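PDB 3TC9: IPT/TIG domain-containing protein from Bacteroides thetaiotaomicron, which is of unproven function but probably acts as an auxiliary nutrient-binding protein, joining an immunoglobulin-like domain to a six-bladed beta-propeller. Local coordinates for residues 32-37 and 78-83; 46-51 and 65-70; 264-269 and 284-289. One frame throughout, in Å; residues are numbered along the deposited sequence.

Interaction 1: 32-37 and 78-83; sequences TRMLLY and GDIKLS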
loop_
_atom_site.group_PDB
_atom_site.type_symbol
_atom_site.label_atom_id
_atom_site.label_comp_id
_atom_site.label_asym_id
_atom_site.label_seq_id
_atom_site.Cartn_x
_atom_site.Cartn_y
_atom_site.Cartn_z
ATOM N N THR B 32 13.512 2.894 -23.236
ATOM C CA THR B 32 12.663 2.298 -24.274
ATOM C C THR B 32 13.147 2.805 -25.621
ATOM O O THR B 32 13.351 4.015 -25.786
ATOM C CB THR B 32 11.173 2.640 -24.057
ATOM O OG1 THR B 32 10.695 2.016 -22.875
ATOM C CG2 THR B 32 10.293 2.236 -25.233
ATOM N N ARG B 33 13.323 1.863 -26.571
ATOM C CA ARG B 33 13.737 2.154 -27.946
ATOM C C ARG B 33 12.491 2.532 -28.713
ATOM O O ARG B 33 11.629 1.698 -28.955
ATOM C CB ARG B 33 14.482 0.950 -28.574
ATOM C CG ARG B 33 14.937 1.136 -30.036
ATOM C CD ARG B 33 15.610 -0.132 -30.557
ATOM N NE ARG B 33 15.982 -0.057 -31.973
ATOM C CZ ARG B 33 17.188 0.283 -32.422
ATOM N NH1 ARG B 33 18.154 0.608 -31.574
ATOM N NH2 ARG B 33 17.435 0.302 -33.722
HETATM N N MSE B 34 12.346 3.810 -29.009
HETATM C CA MSE B 34 11.166 4.300 -29.713
HETATM C C MSE B 34 11.409 4.373 -31.226
HETATM O O MSE B 34 12.495 4.690 -31.665
HETATM C CB MSE B 34 10.762 5.679 -29.155
HETATM C CG MSE B 34 9.548 6.288 -29.839
HETATM SE SE MSE B 34 9.262 8.104 -29.270
HETATM C CE MSE B 34 8.446 7.715 -27.491
ATOM N N LEU B 35 10.374 4.100 -31.995
ATOM C CA LEU B 35 10.371 4.197 -33.448
ATOM C C LEU B 35 9.406 5.310 -33.873
ATOM O O LEU B 35 8.202 5.199 -33.635
ATOM C CB LEU B 35 9.968 2.837 -34.077
ATOM C CG LEU B 35 9.593 2.797 -35.578
ATOM C CD1 LEU B 35 10.697 3.354 -36.459
ATOM C CD2 LEU B 35 9.236 1.356 -35.997
ATOM N N LEU B 36 9.942 6.383 -34.481
ATOM C CA LEU B 36 9.123 7.478 -34.993
ATOM C C LEU B 36 8.907 7.347 -36.490
ATOM O O LEU B 36 9.867 7.163 -37.231
ATOM C CB LEU B 36 9.776 8.846 -34.731
ATOM C CG LEU B 36 9.687 9.495 -33.361
ATOM C CD1 LEU B 36 10.362 10.886 -33.416
ATOM C CD2 LEU B 36 8.265 9.723 -32.943
ATOM N N TYR B 37 7.677 7.520 -36.937
ATOM C CA TYR B 37 7.347 7.572 -38.352
ATOM C C TYR B 37 7.014 9.007 -38.714
ATOM O O TYR B 37 6.505 9.761 -37.887
ATOM C CB TYR B 37 6.172 6.643 -38.710
ATOM C CG TYR B 37 6.524 5.190 -38.916
ATOM C CD1 TYR B 37 7.847 4.781 -39.039
ATOM C CD2 TYR B 37 5.533 4.215 -38.977
ATOM C CE1 TYR B 37 8.180 3.429 -39.156
ATOM C CE2 TYR B 37 5.852 2.867 -39.158
ATOM C CZ TYR B 37 7.180 2.478 -39.244
ATOM O OH TYR B 37 7.520 1.161 -39.423
ATOM N N GLY B 78 5.849 12.769 -21.376
ATOM C CA GLY B 78 5.700 12.038 -22.623
ATOM C C GLY B 78 5.410 12.861 -23.869
ATOM O O GLY B 78 5.180 12.274 -24.922
ATOM N N ASP B 79 5.401 14.220 -23.781
ATOM C CA ASP B 79 5.185 15.067 -24.971
ATOM C C ASP B 79 6.435 14.979 -25.858
ATOM O O ASP B 79 7.544 15.107 -25.354
ATOM C CB ASP B 79 4.811 16.530 -24.622
ATOM C CG ASP B 79 5.852 17.340 -23.870
ATOM O OD1 ASP B 79 6.117 17.013 -22.678
ATOM O OD2 ASP B 79 6.358 18.346 -24.445
ATOM N N ILE B 80 6.251 14.667 -27.144
ATOM C CA ILE B 80 7.334 14.465 -28.113
ATOM C C ILE B 80 7.466 15.642 -29.093
ATOM O O ILE B 80 6.539 15.934 -29.860
ATOM C CB ILE B 80 7.161 13.120 -28.893
ATOM C CG1 ILE B 80 7.121 11.921 -27.933
ATOM C CG2 ILE B 80 8.254 12.945 -29.963
ATOM C CD1 ILE B 80 6.436 10.797 -28.450
ATOM N N LYS B 81 8.660 16.264 -29.093
ATOM C CA LYS B 81 9.036 17.353 -29.993
ATOM C C LYS B 81 10.210 16.909 -30.837
ATOM O O LYS B 81 11.045 16.151 -30.359
ATOM C CB LYS B 81 9.397 18.626 -29.209
ATOM C CG LYS B 81 8.242 19.212 -28.394
ATOM C CD LYS B 81 8.670 20.528 -27.779
ATOM C CE LYS B 81 7.631 21.117 -26.854
ATOM N NZ LYS B 81 6.414 21.581 -27.567
ATOM N N LEU B 82 10.245 17.323 -32.097
ATOM C CA LEU B 82 11.339 17.020 -33.027
ATOM C C LEU B 82 11.763 18.312 -33.757
ATOM O O LEU B 82 10.913 19.072 -34.227
ATOM C CB LEU B 82 10.944 15.922 -34.042
ATOM C CG LEU B 82 11.994 15.516 -35.095
ATOM C CD1 LEU B 82 11.762 14.117 -35.552
ATOM C CD2 LEU B 82 11.933 16.413 -36.328
ATOM N N SER B 83 13.072 18.526 -33.865
ATOM C CA SER B 83 13.652 19.651 -34.582
ATOM C C SER B 83 14.722 19.154 -35.498
ATOM O O SER B 83 15.488 18.255 -35.123
ATOM C CB SER B 83 14.258 20.668 -33.612
ATOM O OG SER B 83 13.277 21.463 -32.978
#

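Interaction 2: 46-51 and 65-70; sequences SKIKVT and KSLYCV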
loop_
_atom_site.group_PDB
_atom_site.type_symbol
_atom_site.label_atom_id
_atom_site.label_comp_id
_atom_site.label_asym_id
_atom_site.label_seq_id
_atom_site.Cartn_x
_atom_site.Cartn_y
_atom_site.Cartn_z
ATOM N N SER B 46 23.103 13.627 -36.631
ATOM C CA SER B 46 23.629 14.818 -35.964
ATOM C C SER B 46 22.728 16.054 -36.111
ATOM O O SER B 46 22.849 16.993 -35.326
ATOM C CB SER B 46 25.019 15.161 -36.497
ATOM O OG SER B 46 24.969 15.494 -37.873
ATOM N N LYS B 47 21.834 16.058 -37.097
ATOM C CA LYS B 47 20.995 17.226 -37.344
ATOM C C LYS B 47 19.566 17.005 -36.887
ATOM O O LYS B 47 18.703 17.800 -37.220
ATOM C CB LYS B 47 21.057 17.603 -38.822
ATOM C CG LYS B 47 22.421 18.121 -39.224
ATOM C CD LYS B 47 22.493 18.249 -40.702
ATOM C CE LYS B 47 23.545 19.236 -41.087
ATOM N NZ LYS B 47 23.632 19.387 -42.569
ATOM N N ILE B 48 19.322 15.962 -36.113
ATOM C CA ILE B 48 17.988 15.652 -35.566
ATOM C C ILE B 48 18.023 15.797 -34.051
ATOM O O ILE B 48 18.886 15.218 -33.395
ATOM C CB ILE B 48 17.420 14.269 -35.974
ATOM C CG1 ILE B 48 17.600 14.000 -37.499
ATOM C CG2 ILE B 48 15.950 14.148 -35.551
ATOM C CD1 ILE B 48 17.227 12.592 -37.934
ATOM N N LYS B 49 17.071 16.566 -33.509
ATOM C CA LYS B 49 16.919 16.742 -32.065
ATOM C C LYS B 49 15.525 16.294 -31.652
ATOM O O LYS B 49 14.534 16.895 -32.079
ATOM C CB LYS B 49 17.179 18.200 -31.637
ATOM C CG LYS B 49 16.944 18.459 -30.153
ATOM C CD LYS B 49 17.514 19.791 -29.687
ATOM C CE LYS B 49 16.519 20.933 -29.783
ATOM N NZ LYS B 49 17.224 22.247 -29.869
ATOM N N VAL B 50 15.449 15.235 -30.826
ATOM C CA VAL B 50 14.168 14.785 -30.273
ATOM C C VAL B 50 14.150 15.127 -28.760
ATOM O O VAL B 50 15.117 14.895 -28.051
ATOM C CB VAL B 50 13.893 13.284 -30.568
ATOM C CG1 VAL B 50 12.584 12.814 -29.926
ATOM C CG2 VAL B 50 13.880 13.024 -32.076
ATOM N N THR B 51 13.061 15.706 -28.302
ATOM C CA THR B 51 12.785 16.073 -26.915
ATOM C C THR B 51 11.544 15.310 -26.472
ATOM O O THR B 51 10.521 15.437 -27.141
ATOM C CB THR B 51 12.571 17.601 -26.781
ATOM O OG1 THR B 51 13.472 18.337 -27.628
ATOM C CG2 THR B 51 12.683 18.079 -25.348
ATOM N N LYS B 65 12.042 8.654 -43.545
ATOM C CA LYS B 65 10.614 8.470 -43.195
ATOM C C LYS B 65 10.449 7.876 -41.788
ATOM O O LYS B 65 9.342 7.806 -41.252
ATOM C CB LYS B 65 9.892 7.560 -44.216
ATOM C CG LYS B 65 9.739 8.139 -45.639
ATOM C CD LYS B 65 8.406 8.879 -45.915
ATOM C CE LYS B 65 8.366 9.470 -47.319
ATOM N NZ LYS B 65 7.800 10.855 -47.365
ATOM N N SER B 66 11.555 7.457 -41.196
ATOM C CA SER B 66 11.587 6.884 -39.860
ATOM C C SER B 66 12.908 7.191 -39.153
ATOM O O SER B 66 13.923 7.516 -39.788
ATOM C CB SER B 66 11.371 5.368 -39.911
ATOM O OG SER B 66 12.410 4.758 -40.653
ATOM N N LEU B 67 12.856 7.129 -37.836
ATOM C CA LEU B 67 14.004 7.259 -36.970
ATOM C C LEU B 67 13.775 6.461 -35.689
ATOM O O LEU B 67 12.647 6.197 -35.295
ATOM C CB LEU B 67 14.404 8.722 -36.664
ATOM C CG LEU B 67 13.508 9.581 -35.799
ATOM C CD1 LEU B 67 13.778 9.345 -34.286
ATOM C CD2 LEU B 67 13.732 11.002 -36.135
ATOM N N TYR B 68 14.872 6.110 -35.045
ATOM C CA TYR B 68 14.925 5.459 -33.758
ATOM C C TYR B 68 15.535 6.426 -32.747
ATOM O O TYR B 68 16.529 7.099 -33.040
ATOM C CB TYR B 68 15.776 4.185 -33.846
ATOM C CG TYR B 68 15.093 2.945 -34.377
ATOM C CD1 TYR B 68 14.116 2.288 -33.632
ATOM C CD2 TYR B 68 15.526 2.343 -35.555
ATOM C CE1 TYR B 68 13.531 1.107 -34.085
ATOM C CE2 TYR B 68 14.965 1.150 -36.009
ATOM C CZ TYR B 68 13.959 0.540 -35.279
ATOM O OH TYR B 68 13.390 -0.624 -35.759
ATOM N N CYS B 69 14.942 6.505 -31.566
ATOM C CA CYS B 69 15.505 7.285 -30.473
ATOM C C CYS B 69 15.304 6.490 -29.168
ATOM O O CYS B 69 14.626 5.458 -29.180
ATOM C CB CYS B 69 14.916 8.692 -30.409
ATOM S SG CYS B 69 13.140 8.729 -30.119
ATOM N N VAL B 70 15.946 6.916 -28.078
ATOM C CA VAL B 70 15.882 6.194 -26.801
ATOM C C VAL B 70 15.232 7.105 -25.771
ATOM O O VAL B 70 15.657 8.253 -25.628
ATOM C CB VAL B 70 17.299 5.704 -26.377
ATOM C CG1 VAL B 70 17.250 4.898 -25.074
ATOM C CG2 VAL B 70 17.933 4.866 -27.487
#

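Interaction 3: 264-269 and 284-289; sequences FTIQDS and AYIVVV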
loop_
_atom_site.group_PDB
_atom_site.type_symbol
_atom_site.label_atom_id
_atom_site.label_comp_id
_atom_site.label_asym_id
_atom_site.label_seq_id
_atom_site.Cartn_x
_atom_site.Cartn_y
_atom_site.Cartn_z
ATOM N N PHE B 264 18.423 -21.627 24.248
ATOM C CA PHE B 264 18.713 -22.795 23.417
ATOM C C PHE B 264 19.952 -22.542 22.593
ATOM O O PHE B 264 20.314 -21.392 22.345
ATOM C CB PHE B 264 17.518 -23.143 22.482
ATOM C CG PHE B 264 16.855 -21.976 21.774
ATOM C CD1 PHE B 264 17.430 -21.402 20.646
ATOM C CD2 PHE B 264 15.643 -21.465 22.226
ATOM C CE1 PHE B 264 16.820 -20.318 20.005
ATOM C CE2 PHE B 264 15.038 -20.382 21.581
ATOM C CZ PHE B 264 15.633 -19.817 20.479
ATOM N N THR B 265 20.580 -23.635 22.160
ATOM C CA THR B 265 21.741 -23.678 21.273
ATOM C C THR B 265 21.166 -23.879 19.846
ATOM O O THR B 265 20.157 -24.590 19.703
ATOM C CB THR B 265 22.674 -24.809 21.806
ATOM O OG1 THR B 265 23.752 -24.230 22.538
ATOM C CG2 THR B 265 23.187 -25.764 20.730
ATOM N N ILE B 266 21.770 -23.262 18.808
ATOM C CA ILE B 266 21.271 -23.422 17.435
ATOM C C ILE B 266 21.701 -24.787 16.867
ATOM O O ILE B 266 20.836 -25.551 16.427
ATOM C CB ILE B 266 21.683 -22.251 16.477
ATOM C CG1 ILE B 266 21.194 -20.854 16.986
ATOM C CG2 ILE B 266 21.238 -22.516 15.014
ATOM C CD1 ILE B 266 19.704 -20.696 17.367
ATOM N N GLN B 267 23.024 -25.070 16.840
ATOM C CA GLN B 267 23.578 -26.299 16.281
ATOM C C GLN B 267 24.960 -26.590 16.911
ATOM O O GLN B 267 25.031 -27.108 18.021
ATOM C CB GLN B 267 23.665 -26.174 14.735
ATOM C CG GLN B 267 24.018 -27.459 13.979
ATOM C CD GLN B 267 23.708 -27.414 12.493
ATOM O OE1 GLN B 267 22.706 -26.850 12.038
ATOM N NE2 GLN B 267 24.551 -28.053 11.690
ATOM N N ASP B 268 26.044 -26.201 16.231
ATOM C CA ASP B 268 27.404 -26.480 16.666
ATOM C C ASP B 268 28.171 -25.227 17.148
ATOM O O ASP B 268 27.611 -24.130 17.230
ATOM C CB ASP B 268 28.166 -27.170 15.522
ATOM C CG ASP B 268 27.442 -28.367 14.913
ATOM O OD1 ASP B 268 26.906 -29.198 15.683
ATOM O OD2 ASP B 268 27.442 -28.489 13.672
ATOM N N SER B 269 29.444 -25.432 17.534
ATOM C CA SER B 269 30.374 -24.412 18.015
ATOM C C SER B 269 30.724 -23.423 16.901
ATOM O O SER B 269 30.731 -23.809 15.730
ATOM C CB SER B 269 31.641 -25.060 18.573
ATOM O OG SER B 269 31.982 -26.310 17.987
ATOM N N ALA B 284 10.922 -14.721 14.965
ATOM C CA ALA B 284 12.146 -14.049 14.590
ATOM C C ALA B 284 12.900 -14.898 13.596
ATOM O O ALA B 284 12.779 -16.123 13.612
ATOM C CB ALA B 284 13.009 -13.773 15.814
ATOM N N TYR B 285 13.645 -14.235 12.700
ATOM C CA TYR B 285 14.575 -14.901 11.808
ATOM C C TYR B 285 15.913 -14.900 12.526
ATOM O O TYR B 285 16.262 -13.912 13.187
ATOM C CB TYR B 285 14.670 -14.246 10.418
ATOM C CG TYR B 285 13.535 -14.595 9.477
ATOM C CD1 TYR B 285 13.032 -15.895 9.407
ATOM C CD2 TYR B 285 12.979 -13.636 8.640
ATOM C CE1 TYR B 285 11.998 -16.228 8.526
ATOM C CE2 TYR B 285 11.923 -13.948 7.778
ATOM C CZ TYR B 285 11.442 -15.250 7.716
ATOM O OH TYR B 285 10.440 -15.571 6.825
ATOM N N ILE B 286 16.607 -16.038 12.484
ATOM C CA ILE B 286 17.928 -16.210 13.054
ATOM C C ILE B 286 18.841 -16.353 11.829
ATOM O O ILE B 286 18.749 -17.342 11.094
ATOM C CB ILE B 286 17.965 -17.387 14.068
ATOM C CG1 ILE B 286 17.049 -17.063 15.284
ATOM C CG2 ILE B 286 19.417 -17.681 14.504
ATOM C CD1 ILE B 286 16.942 -18.125 16.367
ATOM N N VAL B 287 19.614 -15.284 11.540
ATOM C CA VAL B 287 20.455 -15.184 10.361
ATOM C C VAL B 287 21.845 -15.603 10.729
ATOM O O VAL B 287 22.537 -14.859 11.459
ATOM C CB VAL B 287 20.389 -13.742 9.786
ATOM C CG1 VAL B 287 21.321 -13.546 8.580
ATOM C CG2 VAL B 287 18.939 -13.355 9.445
ATOM N N VAL B 288 22.266 -16.796 10.202
ATOM C CA VAL B 288 23.597 -17.348 10.500
ATOM C C VAL B 288 24.612 -16.871 9.445
ATOM O O VAL B 288 24.748 -17.445 8.358
ATOM C CB VAL B 288 23.644 -18.871 10.716
ATOM C CG1 VAL B 288 24.939 -19.251 11.430
ATOM C CG2 VAL B 288 22.438 -19.326 11.529
ATOM N N VAL B 289 25.308 -15.794 9.807
ATOM C CA VAL B 289 26.299 -15.071 9.004
ATOM C C VAL B 289 27.425 -16.004 8.506
ATOM O O VAL B 289 27.762 -15.954 7.318
ATOM C CB VAL B 289 26.887 -13.890 9.824
ATOM C CG1 VAL B 289 27.841 -13.033 8.982
ATOM C CG2 VAL B 289 25.772 -13.033 10.407
#

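Interaction 1: 32-37 and 78-83
Met-34, built as selenomethionine, meets Ile-80 tip to tip across the interior of the immunoglobulin-like IPT/TIG domain. Its CB leaves strand 33-39 toward the opposing segment, and CG, anti to the backbone N (chi1 179°), carries the chain inward; the side chain as a whole lies against Cys-69 of the adjoining strand. Met-34 SE comes next, 4.0 Å from Ile-80 CD1. A bend at chi3 (-77°) then turns the terminal CE onto the same methyl, where Met-34 CE and Ile-80 CD1 are 3.8 Å apart. One methyl of Ile-80 is therefore touched by the last two atoms of the selenomethionine, while the other branch of that isoleucine turns to a different neighbour: Ile-80 CG2 lies 4.4 Å from Leu-36 CD2, a looser touch. Leu-36 divides its methyls in the same way. Leu-36 CD1 passes Leu-82 CD1 at 4.1 Å, the two leucines sliding by each other in opposite directions. Met-34 and Leu-36 stand two residues apart on one strand, as do Ile-80 and Leu-82 on the other, so each strand presents one face inward. The strand axes run 11.1 Å apart at 62°, too distant for backbone pairing, which marks this as face-to-face packing between the two layers of a beta-sandwich. Phe-101 and Ile-52 also press on Met-34, and Phe-41 covers Leu-82. With four buried apolar residues and only methyl and selenium surfaces in touch, the attraction is nondirectional: it rests on dispersion and the exclusion of water.

Interaction 2: 46-51 and 65-70
Ile-48 opens the contact at the start of its strand, reaching tip to tip toward Leu-67 so that Ile-48 CG2 and Leu-67 CD2 come within 3.9 Å. The next residue, Lys-49, belongs to the outer side of the strand, where its NZ forms a salt bridge with Glu-91. Val-50 returns to the interior with both methyls in use. Val-50 CG2 lies 4.3 Å from Leu-67 CD1, and Val-50 CG1 rests 4.1 Å from Cys-69 SG. Leu-67 thus spreads its two methyls over Ile-48 and Val-50; the branch at CG forms the fork, and chi1 of 69°, which sets CG between the backbone N and the carbonyl carbon, helps aim it. Thr-51 continues the strand beside Lys-81, with which it shares backbone hydrogen bonding. The axes of strands 48-51 and 66-70 are 9.0 Å apart and inclined at 49°, so they face each other across the sandwich rather than pairing edge to edge; strand 55-62 runs between them in the order of the sheet. The four residues that touch are all buried, and the cysteine sulfur meets a methyl, so shape and hydrophobicity, rather than polar pairing, hold the layers together here.

Interaction 3: 264-269 and 284-289
Ile-286 supplies every close contact that strand 283-288 makes with segment 264-269, and it meets both Ile-266 and Phe-264. Ahead of it, Ala-284 packs on Phe-277 of its own sheet, and Tyr-285 faces the other way, its ring meeting those of Phe-354 and Tyr-283. At Ile-286 the side chain swings toward the opposing segment and meets Ile-266 tip to tip, with Ile-286 CD1 and Ile-266 CD1 3.9 Å apart. The second branch joins in: Ile-286 CG2 is 4.2 Å from that same Ile-266 CD1, which is thereby held against both methyls. The bent chain of Ile-266 (chi2 -51°) brings this methyl in beside Phe-264 as well, where it sits in the plane of the ring at the edge. Ile-286 CD1 also approaches the ring at its edge and close to its plane, 4.2 Å from Phe-264 CE1, so neither methyl stacks on an aromatic face. Val-287 turns to His-274. Val-288 points back toward segment 264-269 at the fringe of the contact, Val-288 CG2 staying 4.9 Å from Ile-266 CG2, and also packs on Tyr-293, Leu-295 and Trp-271. The chain then leaves the strand at Val-289. The contact lies between two successive blades of the propeller: strand 260-265 is the fourth strand, at one edge, of a four-stranded sheet, and strand 283-288 is the second strand of the next. Phe-273 from the first strand of that second blade and Pro-309 from its fourth touch both isoleucines, placing the pair at the seam between the sheets.

Interactions 1 and 2 belong to one compact core, their centres about 7 Å apart within the IPT/TIG domain, and interaction 2 is nested along the chain inside the loop closed by interaction 1. Their four strands also pair side by side in the same sheet, 33-39 with 66-70 and 48-52 with 80-85, so two neighbouring pairs face each other across the sandwich interior. Interaction 3 follows later, in the beta-propeller, its centre about 56 Å from that of interaction 1 and about 59 Å from that of interaction 2. The two regions lie on opposite sides of the chain's centre: interactions 1 and 2 report on the sandwich interior, interaction 3 on the packing of two propeller blades.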